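PDB 7A9J: Cfl from Pectobacterium brasiliense, which probably activates carboxylic acids such as coronafacic acid with ATP, like other AMP-binding enzymes, and can be used to form amides. Local coordinates for residues K65-K70 with L143-V148; I445-I450 with A485-D490; I387-W390 with I395-F398; K291-N296 with E324-H329; R29-L34 with I48-L53. The protein carries 1 engineered substitution. One frame throughout, in Å; residues are numbered along the deposited sequence.

Contact 1: residues K65-K70 with L143-V148; sequences KSANIK and LEKIWV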
# COMPACT_ATOMS: atom_id res chain seq x y z
N LYS A 65 -27.31 8.57 -13.02
CA LYS A 65 -28.54 9.22 -12.59
C LYS A 65 -29.70 8.82 -13.48
O LYS A 65 -30.83 8.65 -12.98
CB LYS A 65 -28.34 10.75 -12.56
CG LYS A 65 -27.39 11.13 -11.38
CD LYS A 65 -27.59 12.55 -10.81
CE LYS A 65 -26.72 13.59 -11.50
NZ LYS A 65 -27.22 14.98 -11.23
N SER A 66 -29.45 8.62 -14.78
CA SER A 66 -30.55 8.19 -15.65
C SER A 66 -31.06 6.80 -15.29
O SER A 66 -32.23 6.48 -15.55
CB SER A 66 -30.11 8.22 -17.09
OG SER A 66 -30.08 9.57 -17.50
N ALA A 67 -30.19 5.97 -14.71
CA ALA A 67 -30.53 4.65 -14.21
C ALA A 67 -31.00 4.68 -12.78
O ALA A 67 -31.03 3.63 -12.13
CB ALA A 67 -29.33 3.71 -14.34
N ASN A 68 -31.35 5.86 -12.26
CA ASN A 68 -32.00 6.02 -10.97
C ASN A 68 -31.04 5.81 -9.80
O ASN A 68 -31.47 5.55 -8.66
CB ASN A 68 -33.21 5.08 -10.83
CG ASN A 68 -34.15 5.51 -9.74
OD1 ASN A 68 -34.22 6.70 -9.42
ND2 ASN A 68 -34.85 4.55 -9.13
N ILE A 69 -29.74 5.89 -10.04
CA ILE A 69 -28.75 5.98 -8.97
C ILE A 69 -28.80 7.40 -8.40
O ILE A 69 -28.91 8.38 -9.14
CB ILE A 69 -27.35 5.61 -9.47
CG1 ILE A 69 -27.38 4.17 -10.00
CG2 ILE A 69 -26.37 5.67 -8.33
CD1 ILE A 69 -28.10 3.18 -9.08
N LYS A 70 -28.82 7.49 -7.07
CA LYS A 70 -29.04 8.74 -6.36
C LYS A 70 -27.92 8.92 -5.36
O LYS A 70 -27.24 7.96 -5.02
CB LYS A 70 -30.38 8.75 -5.60
CG LYS A 70 -31.57 8.31 -6.43
CD LYS A 70 -32.90 8.59 -5.73
CE LYS A 70 -34.09 8.32 -6.66
NZ LYS A 70 -34.00 9.08 -7.95
N LEU A 143 -29.06 -5.68 -6.08
CA LEU A 143 -28.45 -5.00 -7.24
C LEU A 143 -29.51 -4.65 -8.27
O LEU A 143 -30.02 -5.52 -8.97
CB LEU A 143 -27.37 -5.87 -7.87
CG LEU A 143 -26.13 -6.04 -6.98
CD1 LEU A 143 -25.11 -6.91 -7.71
CD2 LEU A 143 -25.46 -4.71 -6.53
N GLU A 144 -29.82 -3.36 -8.39
CA GLU A 144 -30.78 -2.94 -9.42
C GLU A 144 -30.15 -2.74 -10.80
O GLU A 144 -30.86 -2.80 -11.82
CB GLU A 144 -31.45 -1.63 -9.00
CG GLU A 144 -32.17 -1.66 -7.66
CD GLU A 144 -32.38 -0.25 -7.08
OE1 GLU A 144 -32.62 0.71 -7.87
OE2 GLU A 144 -32.29 -0.10 -5.84
N LYS A 145 -28.86 -2.41 -10.84
CA LYS A 145 -28.08 -2.25 -12.06
C LYS A 145 -26.73 -2.93 -11.89
O LYS A 145 -26.04 -2.70 -10.89
CB LYS A 145 -27.83 -0.77 -12.37
CG LYS A 145 -29.13 0.03 -12.48
CD LYS A 145 -29.84 -0.31 -13.73
CE LYS A 145 -31.30 0.24 -13.68
NZ LYS A 145 -32.02 0.11 -14.97
N ILE A 146 -26.35 -3.69 -12.90
CA ILE A 146 -25.05 -4.33 -13.01
C ILE A 146 -24.52 -3.91 -14.39
O ILE A 146 -25.04 -4.36 -15.39
CB ILE A 146 -25.19 -5.87 -12.95
CG1 ILE A 146 -25.84 -6.28 -11.63
CG2 ILE A 146 -23.84 -6.57 -13.20
CD1 ILE A 146 -26.26 -7.75 -11.59
N TRP A 147 -23.45 -3.12 -14.43
CA TRP A 147 -22.81 -2.75 -15.69
C TRP A 147 -21.45 -3.43 -15.80
O TRP A 147 -20.69 -3.48 -14.81
CB TRP A 147 -22.60 -1.24 -15.78
CG TRP A 147 -23.86 -0.36 -15.88
CD1 TRP A 147 -24.55 -0.04 -17.02
CD2 TRP A 147 -24.49 0.36 -14.80
NE1 TRP A 147 -25.61 0.81 -16.71
CE2 TRP A 147 -25.57 1.09 -15.37
CE3 TRP A 147 -24.25 0.45 -13.43
CZ2 TRP A 147 -26.42 1.87 -14.61
CZ3 TRP A 147 -25.07 1.25 -12.67
CH2 TRP A 147 -26.15 1.97 -13.27
N VAL A 148 -21.15 -3.95 -16.99
CA VAL A 148 -19.96 -4.78 -17.23
C VAL A 148 -19.30 -4.28 -18.51
O VAL A 148 -19.94 -4.25 -19.58
CB VAL A 148 -20.31 -6.26 -17.38
CG1 VAL A 148 -19.05 -7.11 -17.68
CG2 VAL A 148 -21.10 -6.75 -16.19
O HOH W 1 -31.41 2.07 -10.07
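Trp147 turns CG anti to its own carbonyl carbon (chi1 -67°). This swings the indole from strand 145-148 toward the end of helix 50-66. That end is a Schellman motif. Asn68, with positive phi, is its C-prime residue, and Asn68 N bonds to Lys65 O. The turn aims the methyl of Ala67 at the strand. Ala67 CB lies in the indole plane, at the ring edge, 3.5 Å from Trp147 CZ2. Ile69 reaches the same edge with CG1, 4.1 Å from Trp147 CH2. Lys145 bends at chi2 (-72°) and runs its aliphatic chain past Ala67, with Lys145 CE 4.0 Å from Ala67 CB. Lys145 CB also sits over one face of the Trp147 ring, offset toward the rim. The contact is therefore mainly apolar, and no direct hydrogen bond crosses it. Trp147 also packs on Ala122 and Ile124 of strand 122-125, the next strand of the same parallel sheet. On the helix-end side, Lys70 NZ bonds to Asn68 OD1 at 2.8 Å, close to the line of the carbonyl. One water bridges the two segments: it donates to Ala67 O at 2.6 Å and to Glu144 OE1 at 2.9 Å.

Contact 2: residues I445-I450 with A485-D490; sequences IQHADI and ASYLSD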
# COMPACT_ATOMS: atom_id res chain seq x y z
N ILE A 445 23.58 -7.63 8.88
CA ILE A 445 23.65 -7.59 7.42
C ILE A 445 24.68 -6.57 6.90
O ILE A 445 25.12 -6.67 5.74
CB ILE A 445 22.24 -7.35 6.86
CG1 ILE A 445 22.17 -7.75 5.39
CG2 ILE A 445 21.85 -5.89 7.00
CD1 ILE A 445 20.84 -7.43 4.74
N GLN A 446 25.12 -5.60 7.71
CA GLN A 446 26.17 -4.68 7.25
C GLN A 446 27.48 -5.41 7.00
O GLN A 446 28.31 -4.92 6.21
CB GLN A 446 26.40 -3.55 8.26
CG GLN A 446 25.17 -2.74 8.58
CD GLN A 446 24.38 -2.40 7.34
OE1 GLN A 446 24.94 -1.94 6.34
NE2 GLN A 446 23.08 -2.70 7.36
N HIS A 447 27.70 -6.55 7.66
CA HIS A 447 28.92 -7.30 7.42
C HIS A 447 28.97 -7.75 5.97
O HIS A 447 27.96 -8.14 5.38
CB HIS A 447 29.00 -8.49 8.37
CG HIS A 447 30.40 -8.95 8.60
ND1 HIS A 447 31.02 -9.88 7.80
CD2 HIS A 447 31.32 -8.56 9.51
CE1 HIS A 447 32.25 -10.07 8.22
NE2 HIS A 447 32.46 -9.28 9.26
N ALA A 448 30.17 -7.65 5.38
CA ALA A 448 30.34 -8.01 3.97
C ALA A 448 30.07 -9.50 3.72
O ALA A 448 29.58 -9.87 2.65
CB ALA A 448 31.75 -7.65 3.51
N ASP A 449 30.37 -10.35 4.70
CA ASP A 449 30.19 -11.78 4.54
C ASP A 449 28.77 -12.26 4.86
O ASP A 449 28.49 -13.45 4.67
CB ASP A 449 31.20 -12.53 5.41
CG ASP A 449 32.64 -12.19 5.07
OD1 ASP A 449 32.94 -12.05 3.86
OD2 ASP A 449 33.46 -12.04 6.00
N ILE A 450 27.87 -11.39 5.30
CA ILE A 450 26.52 -11.79 5.70
C ILE A 450 25.54 -11.30 4.65
O ILE A 450 25.34 -10.09 4.49
CB ILE A 450 26.14 -11.26 7.08
CG1 ILE A 450 27.04 -11.89 8.15
CG2 ILE A 450 24.69 -11.56 7.37
CD1 ILE A 450 26.75 -11.43 9.54
N ALA A 485 30.82 -12.57 16.33
CA ALA A 485 30.79 -12.16 17.73
C ALA A 485 31.71 -10.96 17.96
O ALA A 485 31.32 -9.98 18.61
CB ALA A 485 31.17 -13.35 18.63
N SER A 486 32.92 -10.98 17.39
CA SER A 486 33.80 -9.83 17.57
C SER A 486 33.22 -8.59 16.90
O SER A 486 33.25 -7.50 17.47
CB SER A 486 35.21 -10.14 17.04
OG SER A 486 35.20 -10.31 15.64
N TYR A 487 32.65 -8.75 15.70
CA TYR A 487 32.01 -7.62 15.02
C TYR A 487 30.88 -7.02 15.86
O TYR A 487 30.73 -5.79 15.91
CB TYR A 487 31.49 -8.09 13.65
CG TYR A 487 30.58 -7.12 12.93
CD1 TYR A 487 31.09 -6.05 12.21
CD2 TYR A 487 29.21 -7.30 12.95
CE1 TYR A 487 30.23 -5.16 11.54
CE2 TYR A 487 28.36 -6.44 12.29
CZ TYR A 487 28.86 -5.38 11.59
OH TYR A 487 27.98 -4.54 10.95
N LEU A 488 30.08 -7.86 16.52
CA LEU A 488 29.00 -7.34 17.35
C LEU A 488 29.52 -6.66 18.62
O LEU A 488 28.91 -5.70 19.09
CB LEU A 488 28.02 -8.46 17.70
CG LEU A 488 27.20 -9.02 16.54
CD1 LEU A 488 26.26 -10.09 17.04
CD2 LEU A 488 26.37 -7.94 15.90
N SER A 489 30.64 -7.14 19.18
CA SER A 489 31.24 -6.47 20.34
C SER A 489 31.52 -5.00 20.06
O SER A 489 31.36 -4.14 20.94
CB SER A 489 32.53 -7.18 20.72
OG SER A 489 32.37 -8.58 20.55
N ASP A 490 31.94 -4.68 18.84
CA ASP A 490 32.25 -3.30 18.48
C ASP A 490 31.01 -2.49 18.13
O ASP A 490 31.10 -1.26 18.07
CB ASP A 490 33.22 -3.27 17.30
CG ASP A 490 34.44 -4.18 17.50
OD1 ASP A 490 34.92 -4.34 18.65
OD2 ASP A 490 34.93 -4.74 16.50
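His447 and Tyr487 form a T-shaped (edge-to-face) pair between a type I beta turn and helix 481-491 of the AMP-binding C-terminal domain. The edge of the imidazole points at the face of the phenol ring. Their centroids are 5.0 Å apart and their planes stand at 84°. The touching atom is His447 CD2, which lies over one face of the ring, offset toward the rim, 3.7 Å from Tyr487 CD1. Gln446 adds a smaller contact, with its CB 3.3 Å from Tyr487 OH.

The next shell positions both rings. Tyr487 carries CG anti to its backbone N (chi1 169°), and its OH hydrogen-bonds to Thr443 O near the end of helix 437-445. The chain of Gln446 bends at chi2, and its NE2 bonds to Asn442 O and to Gln320 OE1 on helix 316-326. His447 opens the turn that runs to Ile450. Inside that turn Asp449 N donates to His447 ND1 at 3.2 Å from a position tilted out of the ring plane, which would limit rotation of the imidazole.

In helix 481-491 one carbonyl takes two hydrogen bonds: Ala485 O accepts from Ser489 N at 3.0 Å and from Ser489 OG at 2.6 Å.

Contact 3: residues I387-W390 with I395-F398; sequences IGIW and IELF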
# COMPACT_ATOMS: atom_id res chain seq x y z
N ILE A 387 -15.20 7.97 9.40
CA ILE A 387 -16.45 8.25 10.06
C ILE A 387 -16.81 7.14 11.03
O ILE A 387 -17.47 7.38 12.04
CB ILE A 387 -17.58 8.41 9.02
CG1 ILE A 387 -17.21 9.47 7.98
CG2 ILE A 387 -18.87 8.67 9.68
CD1 ILE A 387 -16.55 10.72 8.57
N GLY A 388 -16.41 5.92 10.73
CA GLY A 388 -16.90 4.79 11.50
C GLY A 388 -16.78 3.52 10.67
O GLY A 388 -16.12 3.47 9.64
N ILE A 389 -17.40 2.48 11.19
CA ILE A 389 -17.34 1.17 10.56
C ILE A 389 -18.74 0.77 10.18
O ILE A 389 -19.66 0.78 11.02
CB ILE A 389 -16.68 0.11 11.47
CG1 ILE A 389 -15.18 0.44 11.66
CG2 ILE A 389 -16.93 -1.27 10.89
CD1 ILE A 389 -14.48 -0.50 12.66
N TRP A 390 -18.91 0.41 8.91
CA TRP A 390 -20.18 -0.07 8.44
C TRP A 390 -20.33 -1.52 8.87
O TRP A 390 -19.48 -2.35 8.54
CB TRP A 390 -20.24 0.05 6.92
CG TRP A 390 -21.43 -0.53 6.42
CD1 TRP A 390 -21.54 -1.68 5.70
CD2 TRP A 390 -22.76 -0.05 6.62
NE1 TRP A 390 -22.84 -1.93 5.42
CE2 TRP A 390 -23.62 -0.95 5.97
CE3 TRP A 390 -23.31 1.06 7.29
CZ2 TRP A 390 -25.01 -0.78 5.95
CZ3 TRP A 390 -24.69 1.22 7.28
CH2 TRP A 390 -25.52 0.31 6.62
N ILE A 395 -23.57 2.53 10.90
CA ILE A 395 -22.19 2.91 11.11
C ILE A 395 -21.89 2.89 12.60
O ILE A 395 -22.57 3.54 13.38
CB ILE A 395 -21.91 4.30 10.54
CG1 ILE A 395 -22.49 4.38 9.14
CG2 ILE A 395 -20.40 4.62 10.63
CD1 ILE A 395 -21.89 5.49 8.32
N GLU A 396 -20.85 2.17 12.98
CA GLU A 396 -20.33 2.32 14.33
C GLU A 396 -19.37 3.50 14.31
O GLU A 396 -18.31 3.43 13.69
CB GLU A 396 -19.65 1.04 14.79
CG GLU A 396 -20.49 -0.21 14.62
CD GLU A 396 -19.80 -1.45 15.17
OE1 GLU A 396 -19.94 -1.71 16.38
OE2 GLU A 396 -19.09 -2.14 14.41
N LEU A 397 -19.73 4.58 15.00
CA LEU A 397 -19.02 5.84 14.82
C LEU A 397 -17.70 5.85 15.58
O LEU A 397 -17.56 5.25 16.65
CB LEU A 397 -19.90 7.01 15.26
CG LEU A 397 -21.06 7.29 14.30
CD1 LEU A 397 -21.97 8.36 14.89
CD2 LEU A 397 -20.56 7.73 12.92
N PHE A 398 -16.72 6.53 14.99
CA PHE A 398 -15.40 6.69 15.58
C PHE A 398 -15.36 7.97 16.40
O PHE A 398 -15.63 9.04 15.85
CB PHE A 398 -14.33 6.76 14.50
CG PHE A 398 -13.85 5.42 14.01
CD1 PHE A 398 -13.68 4.35 14.88
CD2 PHE A 398 -13.57 5.22 12.67
CE1 PHE A 398 -13.23 3.13 14.42
CE2 PHE A 398 -13.11 3.99 12.20
CZ PHE A 398 -12.94 2.95 13.08
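A beta hairpin joins strand 388-390 to strand 395-397. Ile389 faces Glu396 in a hydrogen-bonded antiparallel pair. Ile389 N donates to Glu396 O at 2.8 Å, and Glu396 N returns a bond to Ile389 O at 2.7 Å. The ladder extends one step further, where Phe398 N donates to Ile387 O at 3.2 Å. That bond is fairly straight at the hydrogen (166°), but the donor stands above the carbonyl plane. Gly388 and Leu397 form a non-hydrogen-bonded pair. With no side chain on Gly388, the strands come close here, and Ile395 CG2 lies 3.6 Å from Gly388 CA.

The side chains divide between two faces. On one, Ile395 CG1 meets Trp390 at the edge of the indole, 3.9 Å from CE3 and near the ring plane. Trp390 gets there with CG anti to its backbone N (chi1 174°). Leu397, on the Trp390 side, runs alongside Ile387, with Leu397 CD2 3.8 Å from Ile387 CG2. On the other face is Ile389, whose CG1 packs 3.7 Å from Phe398 CZ.

Trp390 NE1 bonds to His117 O, and Arg74 makes a cation-pi contact with its ring. Strand 395-397 is one edge of a four-stranded antiparallel sheet. Strand 388-390 is joined on its other side to strand 198-202, and Trp390 and Ile395 reach across to Tyr188 and Ile183 of strand 183-188.

Contact 4: residues K291-N296 with E324-H329; sequences KNEENN and ECFGSH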
# COMPACT_ATOMS: atom_id res chain seq x y z
N LYS A 291 15.52 -8.12 -8.35
CA LYS A 291 15.93 -9.46 -8.74
C LYS A 291 15.99 -9.62 -10.26
O LYS A 291 16.84 -10.34 -10.77
CB LYS A 291 14.98 -10.50 -8.14
CG LYS A 291 15.49 -11.93 -8.38
CD LYS A 291 14.64 -12.99 -7.69
CE LYS A 291 15.19 -13.35 -6.32
NZ LYS A 291 14.71 -14.70 -5.92
N ASN A 292 15.11 -8.93 -10.99
CA ASN A 292 15.13 -9.02 -12.45
C ASN A 292 16.44 -8.51 -13.04
O ASN A 292 16.87 -9.00 -14.09
CB ASN A 292 13.95 -8.25 -13.02
CG ASN A 292 12.63 -8.88 -12.67
OD1 ASN A 292 12.57 -10.00 -12.16
ND2 ASN A 292 11.54 -8.16 -12.95
N GLU A 293 17.09 -7.56 -12.38
CA GLU A 293 18.34 -6.99 -12.89
C GLU A 293 19.50 -7.97 -12.86
O GLU A 293 20.45 -7.80 -13.63
CB GLU A 293 18.74 -5.75 -12.09
CG GLU A 293 17.83 -4.59 -12.32
CD GLU A 293 17.89 -4.07 -13.75
OE1 GLU A 293 18.93 -3.51 -14.16
OE2 GLU A 293 16.88 -4.23 -14.45
N GLU A 294 19.46 -8.96 -11.95
CA GLU A 294 20.53 -9.94 -11.88
C GLU A 294 20.74 -10.61 -13.24
O GLU A 294 21.88 -10.87 -13.64
CB GLU A 294 20.23 -10.96 -10.78
CG GLU A 294 19.52 -12.22 -11.25
CD GLU A 294 18.73 -12.94 -10.16
OE1 GLU A 294 17.62 -13.43 -10.46
OE2 GLU A 294 19.23 -13.03 -9.01
N ASN A 295 19.65 -10.83 -13.98
CA ASN A 295 19.72 -11.21 -15.38
C ASN A 295 19.73 -9.95 -16.22
O ASN A 295 20.56 -9.06 -16.00
CB ASN A 295 18.53 -12.10 -15.74
CG ASN A 295 17.99 -12.85 -14.55
OD1 ASN A 295 18.56 -13.87 -14.13
ND2 ASN A 295 16.89 -12.36 -13.97
N ASN A 296 18.81 -9.85 -17.19
CA ASN A 296 18.73 -8.69 -18.06
C ASN A 296 20.08 -8.35 -18.66
O ASN A 296 21.02 -9.15 -18.60
CB ASN A 296 18.18 -7.49 -17.29
CG ASN A 296 16.71 -7.26 -17.57
OD1 ASN A 296 16.36 -6.46 -18.44
ND2 ASN A 296 15.85 -7.96 -16.85
N GLU A 324 22.08 -0.08 -3.95
CA GLU A 324 23.19 -0.81 -4.57
C GLU A 324 22.85 -1.12 -6.01
O GLU A 324 23.69 -0.99 -6.91
CB GLU A 324 23.48 -2.11 -3.82
CG GLU A 324 23.74 -1.99 -2.32
CD GLU A 324 25.16 -1.60 -1.97
OE1 GLU A 324 26.00 -1.50 -2.90
OE2 GLU A 324 25.44 -1.41 -0.77
N CYS A 325 21.61 -1.51 -6.25
CA CYS A 325 21.23 -2.00 -7.56
C CYS A 325 21.01 -0.85 -8.54
O CYS A 325 21.48 -0.91 -9.68
CB CYS A 325 19.98 -2.86 -7.43
SG CYS A 325 19.45 -3.62 -9.00
N PHE A 326 20.30 0.20 -8.13
CA PHE A 326 19.94 1.23 -9.09
C PHE A 326 20.52 2.60 -8.81
O PHE A 326 20.34 3.50 -9.64
CB PHE A 326 18.41 1.38 -9.13
CG PHE A 326 17.73 0.13 -9.58
CD1 PHE A 326 17.75 -0.22 -10.92
CD2 PHE A 326 17.08 -0.69 -8.67
CE1 PHE A 326 17.12 -1.38 -11.35
CE2 PHE A 326 16.46 -1.85 -9.08
CZ PHE A 326 16.49 -2.20 -10.42
N GLY A 327 21.18 2.81 -7.68
CA GLY A 327 21.55 4.17 -7.33
C GLY A 327 20.37 5.09 -7.09
O GLY A 327 20.51 6.32 -7.21
N SER A 328 19.20 4.54 -6.79
CA SER A 328 18.00 5.33 -6.53
C SER A 328 17.78 5.31 -5.03
O SER A 328 18.18 4.35 -4.34
CB SER A 328 16.79 4.74 -7.29
OG SER A 328 15.55 5.45 -7.12
N HIS A 329 17.13 6.35 -4.51
CA HIS A 329 17.06 6.60 -3.07
C HIS A 329 15.64 6.30 -2.63
O HIS A 329 14.74 7.12 -2.81
CB HIS A 329 17.44 8.03 -2.76
CG HIS A 329 18.77 8.43 -3.35
ND1 HIS A 329 19.93 8.41 -2.61
CD2 HIS A 329 19.12 8.80 -4.61
CE1 HIS A 329 20.94 8.79 -3.38
NE2 HIS A 329 20.48 9.04 -4.59
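Glu293 meets Cys325 and Phe326 where two helices end side by side. Helix 283-294 follows strand 278-281, and helix 316-326 follows strand 306-311. These two strands pair in parallel, so the contact joins neighbouring helices of the alpha/beta part of the AMP-binding region.

The contacts across the segments are van der Waals contacts, with no hydrogen bond between them. The methylene groups of Glu293 do most of the touching. Its CB lies 3.8 Å from Cys325 SG. Its CG lies 3.3 Å from Phe326 CZ, a tight approach. The carboxylate plane is turned 45° from the plane of the phenyl ring. Glu293 has a bend at chi2 (-66°), which shapes the chain so that CG rests against CE1 and CZ of Phe326 while the carboxylate turns toward Leu300 N.

The apolar packing extends beyond Glu293. Phe326 packs on Ile289 and Ile290 of helix 283-294 and meets the ring of Phe322, one turn earlier in its own helix. Leu302 touches it from a loop.

The polar interactions lie around the contact. Glu293 OE1 accepts from Leu300 N, so the acid ties the helix end to the loop that follows. Asn292 ND2 bonds to Thr268 OG1 on helix 267-274. Asn296 ND2 reaches back to Asn292 O at 3.1 Å, but Asn296 is poorly ordered.

Helix 316-326 ends just after the contact, where Gly327 takes a positive phi (64°). Just before it, Cys325 SG sits over one face of the Phe326 ring, 3.4 Å above its plane and offset toward the rim.

Contact 5: residues R29-L34 with I48-L53; sequences RKHALL and ISFYNL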
# COMPACT_ATOMS: atom_id res chain seq x y z
N ARG A 29 -12.03 18.64 -11.31
CA ARG A 29 -12.71 19.39 -12.37
C ARG A 29 -11.99 20.69 -12.63
O ARG A 29 -11.72 21.06 -13.80
CB ARG A 29 -14.15 19.67 -11.95
CG ARG A 29 -14.92 20.48 -13.11
CD ARG A 29 -16.36 20.76 -12.63
NE ARG A 29 -16.94 21.78 -13.54
CZ ARG A 29 -16.62 23.07 -13.48
NH1 ARG A 29 -15.76 23.52 -12.58
NH2 ARG A 29 -17.20 23.93 -14.33
N LYS A 30 -11.73 21.42 -11.55
CA LYS A 30 -11.07 22.71 -11.66
C LYS A 30 -9.76 22.56 -12.41
O LYS A 30 -9.52 23.24 -13.40
CB LYS A 30 -10.86 23.31 -10.28
CG LYS A 30 -10.26 24.72 -10.30
CD LYS A 30 -9.79 25.12 -8.92
CE LYS A 30 -9.08 26.48 -8.97
NZ LYS A 30 -8.89 27.01 -7.60
N HIS A 31 -8.96 21.56 -12.01
CA HIS A 31 -7.71 21.35 -12.72
C HIS A 31 -7.92 20.92 -14.17
O HIS A 31 -7.24 21.41 -15.08
CB HIS A 31 -6.85 20.35 -12.01
CG HIS A 31 -5.49 20.27 -12.60
ND1 HIS A 31 -4.46 21.09 -12.19
CD2 HIS A 31 -5.01 19.59 -13.67
CE1 HIS A 31 -3.40 20.88 -12.95
NE2 HIS A 31 -3.70 19.99 -13.86
N ALA A 32 -8.86 20.01 -14.42
CA ALA A 32 -9.07 19.62 -15.80
C ALA A 32 -9.47 20.82 -16.66
O ALA A 32 -9.08 20.91 -17.83
CB ALA A 32 -10.14 18.52 -15.87
N LEU A 33 -10.25 21.74 -16.11
CA LEU A 33 -10.75 22.81 -16.98
C LEU A 33 -9.68 23.85 -17.27
O LEU A 33 -9.81 24.62 -18.23
CB LEU A 33 -11.99 23.45 -16.38
CG LEU A 33 -13.15 22.49 -16.60
CD1 LEU A 33 -14.31 23.06 -15.87
CD2 LEU A 33 -13.50 22.24 -18.10
N LEU A 34 -8.63 23.87 -16.48
CA LEU A 34 -7.55 24.82 -16.63
C LEU A 34 -6.33 24.20 -17.29
O LEU A 34 -5.41 24.93 -17.64
CB LEU A 34 -7.16 25.40 -15.25
CG LEU A 34 -8.29 26.13 -14.50
CD1 LEU A 34 -7.93 26.49 -13.05
CD2 LEU A 34 -8.78 27.37 -15.29
N ILE A 48 -5.55 9.52 -22.27
CA ILE A 48 -6.73 10.38 -22.21
C ILE A 48 -6.31 11.70 -21.58
O ILE A 48 -5.58 11.72 -20.58
CB ILE A 48 -7.88 9.68 -21.45
CG1 ILE A 48 -9.19 10.49 -21.56
CG2 ILE A 48 -7.51 9.38 -19.94
CD1 ILE A 48 -10.38 9.73 -21.09
N SER A 49 -6.74 12.81 -22.19
CA SER A 49 -6.44 14.11 -21.62
C SER A 49 -7.29 14.38 -20.39
O SER A 49 -8.34 13.78 -20.18
CB SER A 49 -6.69 15.23 -22.66
OG SER A 49 -8.09 15.27 -22.99
N PHE A 50 -6.87 15.40 -19.63
CA PHE A 50 -7.73 15.85 -18.51
C PHE A 50 -9.14 16.22 -18.99
O PHE A 50 -10.15 15.81 -18.37
CB PHE A 50 -7.09 17.06 -17.83
CG PHE A 50 -6.06 16.69 -16.79
CD1 PHE A 50 -6.49 16.37 -15.50
CD2 PHE A 50 -4.68 16.64 -17.08
CE1 PHE A 50 -5.58 16.00 -14.46
CE2 PHE A 50 -3.76 16.27 -16.02
CZ PHE A 50 -4.22 15.98 -14.75
N TYR A 51 -9.23 16.96 -20.09
CA TYR A 51 -10.54 17.41 -20.55
C TYR A 51 -11.38 16.22 -20.93
O TYR A 51 -12.54 16.12 -20.52
CB TYR A 51 -10.41 18.38 -21.71
CG TYR A 51 -11.75 18.96 -22.15
CD1 TYR A 51 -12.30 20.04 -21.46
CD2 TYR A 51 -12.48 18.39 -23.14
CE1 TYR A 51 -13.50 20.59 -21.84
CE2 TYR A 51 -13.69 18.97 -23.56
CZ TYR A 51 -14.20 20.02 -22.86
OH TYR A 51 -15.44 20.56 -23.23
N ASN A 52 -10.81 15.29 -21.71
CA ASN A 52 -11.62 14.13 -22.12
C ASN A 52 -11.96 13.19 -20.97
O ASN A 52 -13.01 12.52 -21.01
CB ASN A 52 -10.91 13.41 -23.27
CG ASN A 52 -11.08 14.22 -24.64
OD1 ASN A 52 -12.17 14.81 -24.90
ND2 ASN A 52 -10.03 14.31 -25.47
N LEU A 53 -11.09 13.09 -19.95
CA LEU A 53 -11.46 12.34 -18.77
C LEU A 53 -12.62 13.00 -18.04
O LEU A 53 -13.56 12.31 -17.63
CB LEU A 53 -10.23 12.16 -17.85
CG LEU A 53 -10.46 11.52 -16.50
CD1 LEU A 53 -11.07 10.16 -16.72
CD2 LEU A 53 -9.07 11.41 -15.76
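Phe50 and Tyr51 meet the end of helix 24-34, at the point where the chain passes from a strand into a helix. Ile48, just before them, belongs to strand 47-49. Its backbone pairs with strand 39-42, and its side chain reaches Val41 there and Phe83 of helix 83-95.

Ser49 is the N-cap of helix 50-66. Its OG accepts from Asn52 N at 3.0 Å in a nearly straight bond (165°).

Phe50 makes the main contact. Its CG lies anti to the carbonyl carbon (chi1 -84°), which lays the ring beside Ala32, with one face turned to the imidazole edge of His31. The two ring planes stand at 59°, with centroids 4.9 Å apart. His31 CD2 comes closest, 3.7 Å from Phe50 CE1. The His31 ring also stacks with that of His35. Phe50 CB meets Ala32 CB at 3.9 Å. Ala32 CB also lies 3.7 Å from Phe50 O, so this small residue lets the two backbones come close.

Tyr51 adds a lighter contact. Leu33 CD2 lies at the edge of its ring, near the ring plane, 4.1 Å from Tyr51 CE1. The other methyl of Leu33, CD1, sits over the centre of the Arg29 guanidinium.

Leu53 turns to Ala40 and Val41 of strand 39-42 and to Ala87 of helix 83-95.

Here a helix, an antiparallel strand pair and a serine-capped helix follow one another. This order is consistent with the start of the N-terminal domain in AMP-binding enzymes.

Contacts 1 and 5 sit at the two ends of helix 50-66, with centres 25 Å apart. Contact 5 holds its start and contact 1 its end. Contact 3 lies 26 Å from contact 1, centre to centre, on a different sheet. It does not line the pocket: the side chain of Phe398 is about 12 Å from the bound 6-ethyl-1-oxidanylidene-indene-4-carboxylic acid. Contacts 4 and 2 are on the same side of the chain's centre. Their nearest atoms are about 7 Å apart, and helix 316-326, which ends in contact 4, also touches contact 2 through Gln320. This pair therefore spans the AMP-binding region and its C-terminal domain. Contacts 1 and 2 are 63 Å apart, centre to centre.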